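Local coordinates for protein alpha-2,3-sialyltransferase (Campylobacter jejuni, PDB 2P2V) that probably transfers sialic acid from CMP-N-acetylneuraminic acid to galactose-type acceptors in an alpha-2,3 linkage, through the N-terminal catalytic part of a longer, probably membrane-associated protein, at residues 36-41 with 238-243; 68-73 with 96-101; 86-91 with 255-260. All blocks are in the same frame, centred on the assembly; numbering follows the deposited sequence.

Contact 1: 36-41 with 238-243; sequences YKRLPR and FPLSIN. With EDO (1,2-ethanediol), chain I.
A surface seam between two loops of the Rossmann-like alpha/beta domain brings Arg38, at the end of the 3-10 turn 36-38, against the extended chain 240-243. Arg38 buries the largest single share of the surface, and it is gripped at both its backbone and its guanidinium. Its NH2 donates to Ser241 O at 2.9 Å, with an N-H...O angle of 148°; the nitrogen comes in almost head-on to the carbonyl, although the oxygen sits somewhat out of the guanidinium plane. The chain runs extended from CG to NE, which lays its methylenes along the same carbonyl and brings Arg38 CD to 3.0 Å from Ser241 O. Over one guanidinium face lies Leu240 CD1, displaced toward the rim and 3.7 Å from Arg38 NH1. That same NH1 forms a salt bridge with Asp230, so a carboxylate and a peptide carbonyl together fix how the group is turned.

The return bond runs from Ser241 OG to Arg38 O, 3.2 Å, with the donor tilted 16° from the carbonyl plane. With OG opposite its own backbone N (chi1 -158°), the Ser241 hydroxyl is directed to that carbonyl, making the pairing of the two residues reciprocal. Beside it, Arg38 CA meets Ile242 O at 3.5 Å in a CA-H...O contact.

Farther out, Asn243 OD1 lies 3.3 Å from Lys37 CB. The same oxygen accepts a bond from O2 of an ethanediol, probably a crystallisation additive, and another from Asn245 N, whereas the Lys37 ammonium turns to Asn35. Backbone bonds of Lys37 to Ile244 and Asn246 continue the seam. The loop after strand 21-25 is thereby joined to the chain that follows strand 224-227, an outermost strand of the parallel sheet, where Pro239 and Ser241 make backbone bonds with Ala227.

Contact 2: 68-73 with 96-101; sequences FNPGVF and CSTFNL. With CSF (cytidine-5'-monophosphate-3-fluoro-N-acetyl-neuraminic acid), chain O; EDO (1,2-ethanediol), chain D.
Backbone pairing comes first: Phe68 and Cys96 form a parallel beta bridge, in which Ser97 N donates to Phe68 O at 2.8 Å with an N-H...O angle of 152°. Cys96 CA also approaches Phe68 O, adding a CA-H...O contact.

The apolar contacts centre on Cys96. Its SG is opposite the backbone N (chi1 -173°) and lies 3.8 Å from Pro70 CG. The sulfur also stands 4.5 Å from the Phe73 ring centroid, an oblique sulfur-aromatic contact. Cys96 CB meets Phe73 CE1 at 3.6 Å, while Pro70 CG reaches Thr98 CG2.

Polar contacts converge on Asn69. A water bridges the segments, donating to Asn69 OD1 and accepting from Ser97 OG at 2.7 Å; an ethanediol O1 also donates to OD1. With its oxygen thus engaged, the amide presents ND2 to the donor-sugar analogue: Asn69 ND2 binds the carboxylate oxygen OAA at 3.1 Å, nearly straight at 168°, and O7A only weakly. Val72 CG2 adds a contact with O9A, so this wall of the pocket faces the sialyl moiety.

The two segments leave the C-terminal ends of neighbouring strands 62-68 and 90-96. Helix 73-85 begins at Phe73, and helix 107-116 covers Pro70 and Cys96 through Phe109, with Phe113 meeting both Cys96 and Phe73.

Contact 3: 86-91 with 255-260; sequences KNEYEI and NNSIND
The one flat group that carries this contact is the Glu88 carboxylate, whose OE1 meets the backbone of Ser257 and Ile258. OE1 accepts from Ile258 N at 3.0 Å with its syn lone pair, though the N-H...O angle of 130° makes the bond bent. Ser257 CA packs 3.5 Å from the same OE1. A water also lies 2.6 Å from Glu88 OE1 and 2.6 Å from Ile258 O, near enough to link carboxylate and carbonyl. The Glu88 chain, extended beyond CG (chi2 -168°), carries the group across to the loop.

Lys86 reaches the loop alongside it. Its NZ donates to Asn256 O at 3.0 Å, in the carbonyl plane with a C=O...N angle of 152°. The ammonium also pairs with Glu88, but the position of OE2 is uncertain and the closeness of that salt bridge is doubtful. Lower on the chain, Lys86 CD touches Ile258 CD1 at 3.8 Å.

Helix 73-85 ends just before these residues in a Schellman motif, with Asn87 at C-prime, and strand 90-96 follows. Ile258 rests on Gln82 and Leu83 of that helix, so the loop 255-260 is laid over the helix-to-strand turn.

Overall arrangement
Contact 2 is the buried one, its centre about 10 Å from the chain centre; contact 1 is a surface seam whose centre lies about 21 Å from that point, and contact 3, partly buried, has its centre about 17 Å from it. Contacts 2 and 3 share a strand-helix-strand unit: 68-73 leads into helix 73-85, the segment 86-91 comes after that helix, and 96-101 leaves the strand beyond. Their nearest atoms are about 6 Å apart. Contacts 1 and 3 instead both use the long loop region between strand 224-227 and helix 268-283. The chemistry follows position: charged side chains reach peptide carbonyls in contacts 1 and 3, whereas contact 2 combines beta pairing, sulfur and aromatic packing, and an amide holding the ligand.

Contact 1: 36-41 with 238-243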
loop_
_atom_site.group_PDB
_atom_site.type_symbol
_atom_site.label_atom_id
_atom_site.label_comp_id
_atom_site.label_asym_id
_atom_site.label_seq_id
_atom_site.Cartn_x
_atom_site.Cartn_y
_atom_site.Cartn_z
ATOM N N TYR A 36 -11.037 47.910 -2.152
ATOM C CA TYR A 36 -9.882 47.626 -1.306
ATOM C C TYR A 36 -10.033 48.163 0.088
ATOM O O TYR A 36 -9.331 47.747 1.008
ATOM C CB TYR A 36 -8.609 48.137 -1.943
ATOM C CG TYR A 36 -8.277 47.384 -3.230
ATOM C CD1 TYR A 36 -7.637 46.131 -3.188
ATOM C CD2 TYR A 36 -8.596 47.915 -4.457
ATOM C CE1 TYR A 36 -7.327 45.422 -4.407
ATOM C CE2 TYR A 36 -8.301 47.213 -5.674
ATOM C CZ TYR A 36 -7.668 45.968 -5.620
ATOM O OH TYR A 36 -7.369 45.276 -6.799
ATOM N N LYS A 37 -10.976 49.086 0.267
ATOM C CA LYS A 37 -11.212 49.628 1.620
ATOM C C LYS A 37 -11.752 48.585 2.637
ATOM O O LYS A 37 -11.584 48.739 3.857
ATOM C CB LYS A 37 -12.135 50.859 1.515
ATOM C CG LYS A 37 -11.675 51.849 0.423
ATOM C CD LYS A 37 -12.596 53.091 0.339
ATOM C CE LYS A 37 -13.778 52.860 -0.624
ATOM N NZ LYS A 37 -13.322 52.318 -1.951
ATOM N N ARG A 38 -12.385 47.532 2.099
ATOM C CA ARG A 38 -13.000 46.429 2.833
ATOM C C ARG A 38 -12.057 45.249 3.186
ATOM O O ARG A 38 -12.443 44.362 3.955
ATOM C CB ARG A 38 -14.140 45.850 1.983
ATOM C CG ARG A 38 -15.201 46.868 1.496
ATOM C CD ARG A 38 -16.416 46.168 0.910
ATOM N NE ARG A 38 -17.329 47.090 0.215
ATOM C CZ ARG A 38 -18.176 47.902 0.857
ATOM N NH1 ARG A 38 -18.972 48.722 0.170
ATOM N NH2 ARG A 38 -18.219 47.889 2.191
ATOM N N LEU A 39 -10.845 45.211 2.626
ATOM C CA LEU A 39 -9.873 44.166 3.007
ATOM C C LEU A 39 -9.504 44.327 4.475
ATOM O O LEU A 39 -9.403 45.478 4.953
ATOM C CB LEU A 39 -8.615 44.233 2.135
ATOM C CG LEU A 39 -8.751 43.787 0.666
ATOM C CD1 LEU A 39 -7.501 44.132 -0.165
ATOM C CD2 LEU A 39 -9.002 42.297 0.615
ATOM N N PRO A 40 -9.302 43.210 5.203
ATOM C CA PRO A 40 -8.784 43.336 6.556
ATOM C C PRO A 40 -7.327 43.765 6.539
ATOM O O PRO A 40 -6.692 43.727 5.486
ATOM C CB PRO A 40 -8.901 41.914 7.101
ATOM C CG PRO A 40 -8.704 41.071 5.878
ATOM C CD PRO A 40 -9.513 41.789 4.843
ATOM N N ARG A 41 -6.802 44.138 7.702
ATOM C CA ARG A 41 -5.392 44.533 7.844
ATOM C C ARG A 41 -4.406 43.431 7.464
ATOM O O ARG A 41 -3.360 43.699 6.873
ATOM C CB ARG A 41 -5.099 44.908 9.308
ATOM C CG ARG A 41 -5.224 46.406 9.624
ATOM C CD ARG A 41 -3.894 47.205 9.352
ATOM N NE ARG A 41 -2.640 46.423 9.477
ATOM C CZ ARG A 41 -2.187 45.792 10.578
ATOM N NH1 ARG A 41 -2.875 45.783 11.720
ATOM N NH2 ARG A 41 -1.034 45.128 10.532
ATOM N N PHE A 238 -23.861 36.990 0.128
ATOM C CA PHE A 238 -23.005 37.151 1.288
ATOM C C PHE A 238 -22.834 38.625 1.540
ATOM O O PHE A 238 -22.806 39.410 0.567
ATOM C CB PHE A 238 -21.654 36.456 1.039
ATOM C CG PHE A 238 -21.823 34.997 0.824
ATOM C CD1 PHE A 238 -22.055 34.498 -0.457
ATOM C CD2 PHE A 238 -21.910 34.140 1.904
ATOM C CE1 PHE A 238 -22.292 33.148 -0.640
ATOM C CE2 PHE A 238 -22.131 32.784 1.713
ATOM C CZ PHE A 238 -22.345 32.313 0.437
ATOM N N PRO A 239 -22.751 39.011 2.832
ATOM C CA PRO A 239 -22.553 40.415 3.207
ATOM C C PRO A 239 -21.218 40.940 2.707
ATOM O O PRO A 239 -20.171 40.273 2.895
ATOM C CB PRO A 239 -22.493 40.358 4.741
ATOM C CG PRO A 239 -22.133 38.918 5.057
ATOM C CD PRO A 239 -22.855 38.148 4.017
ATOM N N LEU A 240 -21.240 42.135 2.105
ATOM C CA LEU A 240 -20.004 42.886 1.926
ATOM C C LEU A 240 -19.321 43.098 3.258
ATOM O O LEU A 240 -19.952 43.413 4.293
ATOM C CB LEU A 240 -20.220 44.238 1.228
ATOM C CG LEU A 240 -20.761 44.289 -0.193
ATOM C CD1 LEU A 240 -21.102 45.748 -0.520
ATOM C CD2 LEU A 240 -19.767 43.698 -1.223
ATOM N N SER A 241 -18.016 42.910 3.242
ATOM C CA SER A 241 -17.143 43.231 4.345
ATOM C C SER A 241 -17.255 44.752 4.639
ATOM O O SER A 241 -17.424 45.572 3.710
ATOM C CB SER A 241 -15.711 42.910 3.908
ATOM O OG SER A 241 -14.913 42.726 5.046
ATOM N N ILE A 242 -17.114 45.118 5.898
ATOM C CA ILE A 242 -17.192 46.550 6.280
ATOM C C ILE A 242 -16.060 47.409 5.700
ATOM O O ILE A 242 -14.894 46.986 5.684
ATOM C CB ILE A 242 -17.279 46.722 7.800
ATOM C CG1 ILE A 242 -18.692 46.333 8.283
ATOM C CG2 ILE A 242 -16.971 48.196 8.218
ATOM C CD1 ILE A 242 -18.811 46.186 9.833
ATOM N N ASN A 243 -16.416 48.600 5.203
ATOM C CA ASN A 243 -15.438 49.570 4.739
ATOM C C ASN A 243 -14.644 50.068 5.940
ATOM O O ASN A 243 -15.151 50.889 6.722
ATOM C CB ASN A 243 -16.144 50.700 3.997
ATOM C CG ASN A 243 -15.218 51.849 3.623
ATOM O OD1 ASN A 243 -14.055 51.880 4.003
ATOM N ND2 ASN A 243 -15.754 52.810 2.875
HETATM C C1 EDO I . -12.820 53.963 7.743
HETATM O O1 EDO I . -13.190 53.365 8.989
HETATM C C2 EDO I . -14.042 54.116 6.867
HETATM O O2 EDO I . -13.642 54.162 5.501
#

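Contact 2: 68-73 with 96-101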
loop_
_atom_site.group_PDB
_atom_site.type_symbol
_atom_site.label_atom_id
_atom_site.label_comp_id
_atom_site.label_asym_id
_atom_site.label_seq_id
_atom_site.Cartn_x
_atom_site.Cartn_y
_atom_site.Cartn_z
ATOM N N PHE A 68 -4.875 24.337 -8.874
ATOM C CA PHE A 68 -5.015 23.989 -10.333
ATOM C C PHE A 68 -5.725 22.652 -10.499
ATOM O O PHE A 68 -5.595 21.715 -9.675
ATOM C CB PHE A 68 -3.605 23.844 -10.967
ATOM C CG PHE A 68 -2.743 25.097 -10.919
ATOM C CD1 PHE A 68 -3.177 26.337 -11.456
ATOM C CD2 PHE A 68 -1.496 25.043 -10.325
ATOM C CE1 PHE A 68 -2.369 27.476 -11.368
ATOM C CE2 PHE A 68 -0.669 26.160 -10.299
ATOM C CZ PHE A 68 -1.123 27.394 -10.843
ATOM N N ASN A 69 -6.438 22.513 -11.624
ATOM C CA ASN A 69 -7.193 21.318 -11.918
ATOM C C ASN A 69 -6.287 20.224 -12.526
ATOM O O ASN A 69 -5.260 20.514 -13.177
ATOM C CB ASN A 69 -8.345 21.661 -12.924
ATOM C CG ASN A 69 -9.480 22.524 -12.263
ATOM O OD1 ASN A 69 -9.652 22.540 -11.027
ATOM N ND2 ASN A 69 -10.205 23.252 -13.078
ATOM N N PRO A 70 -6.629 18.972 -12.277
ATOM C CA PRO A 70 -5.744 17.881 -12.621
ATOM C C PRO A 70 -5.489 17.844 -14.118
ATOM O O PRO A 70 -4.428 17.455 -14.517
ATOM C CB PRO A 70 -6.551 16.654 -12.260
ATOM C CG PRO A 70 -7.445 17.113 -11.142
ATOM C CD PRO A 70 -7.822 18.507 -11.533
ATOM N N GLY A 71 -6.492 18.211 -14.901
ATOM C CA GLY A 71 -6.426 18.017 -16.394
ATOM C C GLY A 71 -5.391 18.896 -17.099
ATOM O O GLY A 71 -4.950 18.577 -18.209
ATOM N N VAL A 72 -4.998 19.993 -16.454
ATOM C CA VAL A 72 -3.972 20.901 -16.950
ATOM C C VAL A 72 -2.900 21.077 -15.909
ATOM O O VAL A 72 -2.097 21.975 -16.013
ATOM C CB VAL A 72 -4.559 22.311 -17.295
ATOM C CG1 VAL A 72 -5.504 22.186 -18.532
ATOM C CG2 VAL A 72 -5.380 22.852 -16.110
ATOM N N PHE A 73 -2.818 20.168 -14.942
ATOM C CA PHE A 73 -1.792 20.392 -13.860
ATOM C C PHE A 73 -0.382 20.433 -14.367
ATOM O O PHE A 73 0.449 21.209 -13.905
ATOM C CB PHE A 73 -1.932 19.344 -12.741
ATOM C CG PHE A 73 -1.203 19.747 -11.486
ATOM C CD1 PHE A 73 -1.816 20.653 -10.590
ATOM C CD2 PHE A 73 0.079 19.305 -11.243
ATOM C CE1 PHE A 73 -1.127 21.054 -9.449
ATOM C CE2 PHE A 73 0.795 19.722 -10.077
ATOM C CZ PHE A 73 0.143 20.611 -9.200
ATOM N N CYS A 96 -3.256 20.664 -6.223
ATOM C CA CYS A 96 -4.104 20.132 -7.289
ATOM C C CYS A 96 -5.485 19.913 -6.707
ATOM O O CYS A 96 -5.637 19.170 -5.714
ATOM C CB CYS A 96 -3.490 18.824 -7.787
ATOM S SG CYS A 96 -4.417 18.274 -9.233
ATOM N N SER A 97 -6.469 20.652 -7.200
ATOM C CA SER A 97 -7.863 20.576 -6.748
ATOM C C SER A 97 -8.520 19.234 -7.118
ATOM O O SER A 97 -8.958 19.000 -8.280
ATOM C CB SER A 97 -8.646 21.728 -7.338
ATOM O OG SER A 97 -8.009 22.980 -7.141
ATOM N N THR A 98 -8.561 18.328 -6.142
ATOM C CA THR A 98 -8.887 16.940 -6.376
ATOM C C THR A 98 -9.971 16.449 -5.425
ATOM O O THR A 98 -10.104 16.970 -4.319
ATOM C CB THR A 98 -7.605 16.041 -6.180
ATOM O OG1 THR A 98 -6.842 16.486 -5.030
ATOM C CG2 THR A 98 -6.690 16.072 -7.467
ATOM N N PHE A 99 -10.679 15.402 -5.804
ATOM C CA PHE A 99 -11.734 14.830 -4.980
ATOM C C PHE A 99 -11.458 13.380 -4.605
ATOM O O PHE A 99 -12.198 12.843 -3.809
ATOM C CB PHE A 99 -13.101 14.914 -5.715
ATOM C CG PHE A 99 -13.543 16.329 -5.991
ATOM C CD1 PHE A 99 -13.360 16.887 -7.256
ATOM C CD2 PHE A 99 -14.033 17.144 -4.947
ATOM C CE1 PHE A 99 -13.700 18.212 -7.530
ATOM C CE2 PHE A 99 -14.413 18.475 -5.209
ATOM C CZ PHE A 99 -14.231 19.011 -6.526
ATOM N N ASN A 100 -10.478 12.701 -5.261
ATOM C CA ASN A 100 -10.216 11.283 -5.113
ATOM C C ASN A 100 -11.478 10.457 -5.493
ATOM O O ASN A 100 -12.056 9.690 -4.697
ATOM C CB ASN A 100 -9.764 10.924 -3.671
ATOM C CG ASN A 100 -9.214 9.531 -3.534
ATOM O OD1 ASN A 100 -8.863 8.885 -4.516
ATOM N ND2 ASN A 100 -9.111 9.033 -2.244
ATOM N N LEU A 101 -11.926 10.657 -6.747
ATOM C CA LEU A 101 -12.986 9.881 -7.323
ATOM C C LEU A 101 -12.456 9.435 -8.688
ATOM O O LEU A 101 -11.901 10.245 -9.413
ATOM C CB LEU A 101 -14.222 10.759 -7.546
ATOM C CG LEU A 101 -14.943 11.142 -6.236
ATOM C CD1 LEU A 101 -16.006 12.141 -6.454
ATOM C CD2 LEU A 101 -15.530 9.865 -5.736
HETATM C C5A CSF O . -13.755 25.513 -16.127
HETATM C C4A CSF O . -14.863 26.195 -15.333
HETATM C C2A CSF O . -13.298 26.431 -13.317
HETATM O O6A CSF O . -12.281 25.889 -14.188
HETATM C C6A CSF O . -12.406 26.059 -15.624
HETATM C C3A CSF O . -14.676 26.001 -13.821
HETATM O O4A CSF O . -16.108 25.606 -15.681
HETATM N N5A CSF O . -13.957 25.895 -17.542
HETATM C C7A CSF O . -11.223 25.341 -16.261
HETATM C C8A CSF O . -9.905 25.879 -15.715
HETATM C C9A CSF O . -8.693 25.099 -16.266
HETATM O O9A CSF O . -7.441 25.684 -15.838
HETATM O O8A CSF O . -9.834 27.312 -16.001
HETATM O O7A CSF O . -11.372 23.926 -16.045
HETATM C C1A CSF O . -13.168 25.815 -11.931
HETATM O OBA CSF O . -14.138 25.993 -11.142
HETATM O OAA CSF O . -12.117 25.178 -11.647
HETATM O O1A CSF O . -13.247 27.858 -13.084
HETATM O O2A CSF O . -13.513 29.480 -14.934
HETATM N N1 CSF O . -15.616 32.463 -11.519
HETATM C C2 CSF O . -16.964 32.916 -11.387
HETATM N N3 CSF O . -17.571 33.597 -12.404
HETATM C C4 CSF O . -16.883 33.864 -13.536
HETATM C C5 CSF O . -15.559 33.432 -13.684
HETATM C C6 CSF O . -14.938 32.731 -12.654
HETATM C "C3'" CSF O . -14.305 29.479 -10.603
HETATM C "C2'" CSF O . -15.478 30.330 -10.157
HETATM C "C1'" CSF O . -14.962 31.748 -10.402
HETATM O "O4'" CSF O . -13.530 31.702 -10.586
HETATM C "C4'" CSF O . -13.069 30.358 -10.458
HETATM P PA CSF O . -12.497 29.047 -13.904
HETATM O "O5'" CSF O . -12.422 30.250 -12.813
HETATM C "C5'" CSF O . -11.971 30.050 -11.475
HETATM O "O3'" CSF O . -14.154 28.346 -9.754
HETATM O "O2'" CSF O . -15.740 30.118 -8.742
HETATM N N4 CSF O . -17.469 34.553 -14.563
HETATM O O2 CSF O . -17.601 32.645 -10.331
HETATM O O3A CSF O . -11.071 28.738 -14.258
HETATM C C10 CSF O . -13.620 24.994 -18.481
HETATM O O10 CSF O . -13.136 23.882 -18.220
HETATM C C11 CSF O . -13.854 25.435 -19.908
HETATM F F3A CSF O . -14.824 24.671 -13.497
HETATM C C1 EDO D . -11.907 22.128 -8.815
HETATM O O1 EDO D . -11.932 21.135 -9.863
HETATM C C2 EDO D . -13.323 22.296 -8.297
HETATM O O2 EDO D . -14.248 21.769 -9.262
HETATM O O HOH W 1 -8.528 24.550 -9.323
#

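Contact 3: 86-91 with 255-260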
loop_
_atom_site.group_PDB
_atom_site.type_symbol
_atom_site.label_atom_id
_atom_site.label_comp_id
_atom_site.label_asym_id
_atom_site.label_seq_id
_atom_site.Cartn_x
_atom_site.Cartn_y
_atom_site.Cartn_z
ATOM N N LYS A 86 10.695 33.950 -12.519
ATOM C CA LYS A 86 10.725 35.244 -13.204
ATOM C C LYS A 86 10.354 36.392 -12.263
ATOM O O LYS A 86 10.188 37.546 -12.711
ATOM C CB LYS A 86 9.771 35.230 -14.384
ATOM C CG LYS A 86 10.253 34.362 -15.578
ATOM C CD LYS A 86 9.343 34.559 -16.791
ATOM C CE LYS A 86 9.037 36.088 -17.032
ATOM N NZ LYS A 86 7.936 36.478 -18.004
ATOM N N ASN A 87 10.227 36.059 -10.975
ATOM C CA ASN A 87 9.790 36.984 -9.916
ATOM C C ASN A 87 8.420 37.704 -10.195
ATOM O O ASN A 87 8.214 38.854 -9.773
ATOM C CB ASN A 87 10.923 38.016 -9.592
ATOM C CG ASN A 87 12.238 37.358 -9.152
ATOM O OD1 ASN A 87 12.280 36.559 -8.217
ATOM N ND2 ASN A 87 13.332 37.731 -9.813
ATOM N N GLU A 88 7.501 37.060 -10.923
ATOM C CA GLU A 88 6.203 37.648 -11.174
ATOM C C GLU A 88 5.309 37.477 -9.961
ATOM O O GLU A 88 4.563 38.379 -9.618
ATOM C CB GLU A 88 5.560 37.091 -12.436
ATOM C CG GLU A 88 6.447 37.399 -13.618
ATOM C CD GLU A 88 5.855 37.171 -14.983
ATOM O OE1 GLU A 88 4.641 37.113 -15.174
ATOM O OE2 GLU A 88 6.665 37.114 -15.917
ATOM N N TYR A 89 5.414 36.330 -9.295
ATOM C CA TYR A 89 4.725 36.124 -8.026
ATOM C C TYR A 89 5.587 35.329 -7.102
ATOM O O TYR A 89 6.514 34.625 -7.531
ATOM C CB TYR A 89 3.420 35.362 -8.227
ATOM C CG TYR A 89 2.361 36.017 -9.092
ATOM C CD1 TYR A 89 1.299 36.702 -8.520
ATOM C CD2 TYR A 89 2.365 35.864 -10.486
ATOM C CE1 TYR A 89 0.289 37.268 -9.291
ATOM C CE2 TYR A 89 1.403 36.425 -11.255
ATOM C CZ TYR A 89 0.329 37.100 -10.665
ATOM O OH TYR A 89 -0.667 37.626 -11.479
ATOM N N GLU A 90 5.230 35.409 -5.822
ATOM C CA GLU A 90 5.762 34.554 -4.806
ATOM C C GLU A 90 4.605 33.611 -4.480
ATOM O O GLU A 90 3.483 34.057 -4.155
ATOM C CB GLU A 90 6.078 35.407 -3.588
ATOM C CG GLU A 90 6.733 34.671 -2.468
ATOM C CD GLU A 90 6.896 35.592 -1.294
ATOM O OE1 GLU A 90 7.681 36.572 -1.439
ATOM O OE2 GLU A 90 6.193 35.360 -0.271
ATOM N N ILE A 91 4.869 32.313 -4.585
ATOM C CA ILE A 91 3.822 31.286 -4.410
ATOM C C ILE A 91 4.347 30.324 -3.387
ATOM O O ILE A 91 5.398 29.652 -3.621
ATOM C CB ILE A 91 3.542 30.575 -5.730
ATOM C CG1 ILE A 91 2.987 31.582 -6.737
ATOM C CG2 ILE A 91 2.540 29.391 -5.497
ATOM C CD1 ILE A 91 2.865 31.077 -8.190
ATOM N N ASN A 255 5.515 44.434 -18.974
ATOM C CA ASN A 255 4.866 44.158 -20.260
ATOM C C ASN A 255 5.011 42.732 -20.751
ATOM O O ASN A 255 4.099 42.170 -21.385
ATOM C CB ASN A 255 5.336 45.110 -21.354
ATOM C CG ASN A 255 4.211 45.483 -22.286
ATOM O OD1 ASN A 255 4.026 44.870 -23.343
ATOM N ND2 ASN A 255 3.412 46.461 -21.870
ATOM N N ASN A 256 6.175 42.163 -20.463
ATOM C CA ASN A 256 6.470 40.815 -20.889
ATOM C C ASN A 256 6.181 39.809 -19.772
ATOM O O ASN A 256 6.855 38.786 -19.648
ATOM C CB ASN A 256 7.894 40.751 -21.431
ATOM C CG ASN A 256 8.025 41.506 -22.750
ATOM O OD1 ASN A 256 7.794 42.718 -22.814
ATOM N ND2 ASN A 256 8.356 40.784 -23.812
ATOM N N SER A 257 5.177 40.135 -18.958
ATOM C CA SER A 257 4.624 39.196 -18.000
ATOM C C SER A 257 4.094 37.963 -18.718
ATOM O O SER A 257 3.513 38.063 -19.788
ATOM C CB SER A 257 3.486 39.855 -17.225
ATOM O OG SER A 257 4.048 40.696 -16.239
ATOM N N ILE A 258 4.270 36.797 -18.104
ATOM C CA ILE A 258 3.534 35.603 -18.515
ATOM C C ILE A 258 2.042 35.903 -18.423
ATOM O O ILE A 258 1.515 36.250 -17.342
ATOM C CB ILE A 258 3.880 34.386 -17.595
ATOM C CG1 ILE A 258 5.367 33.980 -17.737
ATOM C CG2 ILE A 258 2.950 33.229 -17.884
ATOM C CD1 ILE A 258 5.894 33.094 -16.610
ATOM N N ASN A 259 1.359 35.768 -19.542
ATOM C CA ASN A 259 -0.053 36.073 -19.615
ATOM C C ASN A 259 -0.869 34.989 -20.249
ATOM O O ASN A 259 -2.049 35.191 -20.534
ATOM C CB ASN A 259 -0.284 37.370 -20.394
ATOM C CG ASN A 259 0.165 37.285 -21.866
ATOM O OD1 ASN A 259 0.819 36.323 -22.310
ATOM N ND2 ASN A 259 -0.176 38.326 -22.626
ATOM N N ASP A 260 -0.250 33.843 -20.525
ATOM C CA ASP A 260 -0.987 32.682 -21.076
ATOM C C ASP A 260 -0.331 31.476 -20.397
ATOM O O ASP A 260 0.790 31.599 -19.900
ATOM C CB ASP A 260 -0.810 32.628 -22.593
ATOM C CG ASP A 260 -1.827 31.743 -23.287
ATOM O OD1 ASP A 260 -2.665 31.123 -22.604
ATOM O OD2 ASP A 260 -1.767 31.642 -24.555
HETATM O O HOH W 2 2.012 36.984 -14.889
#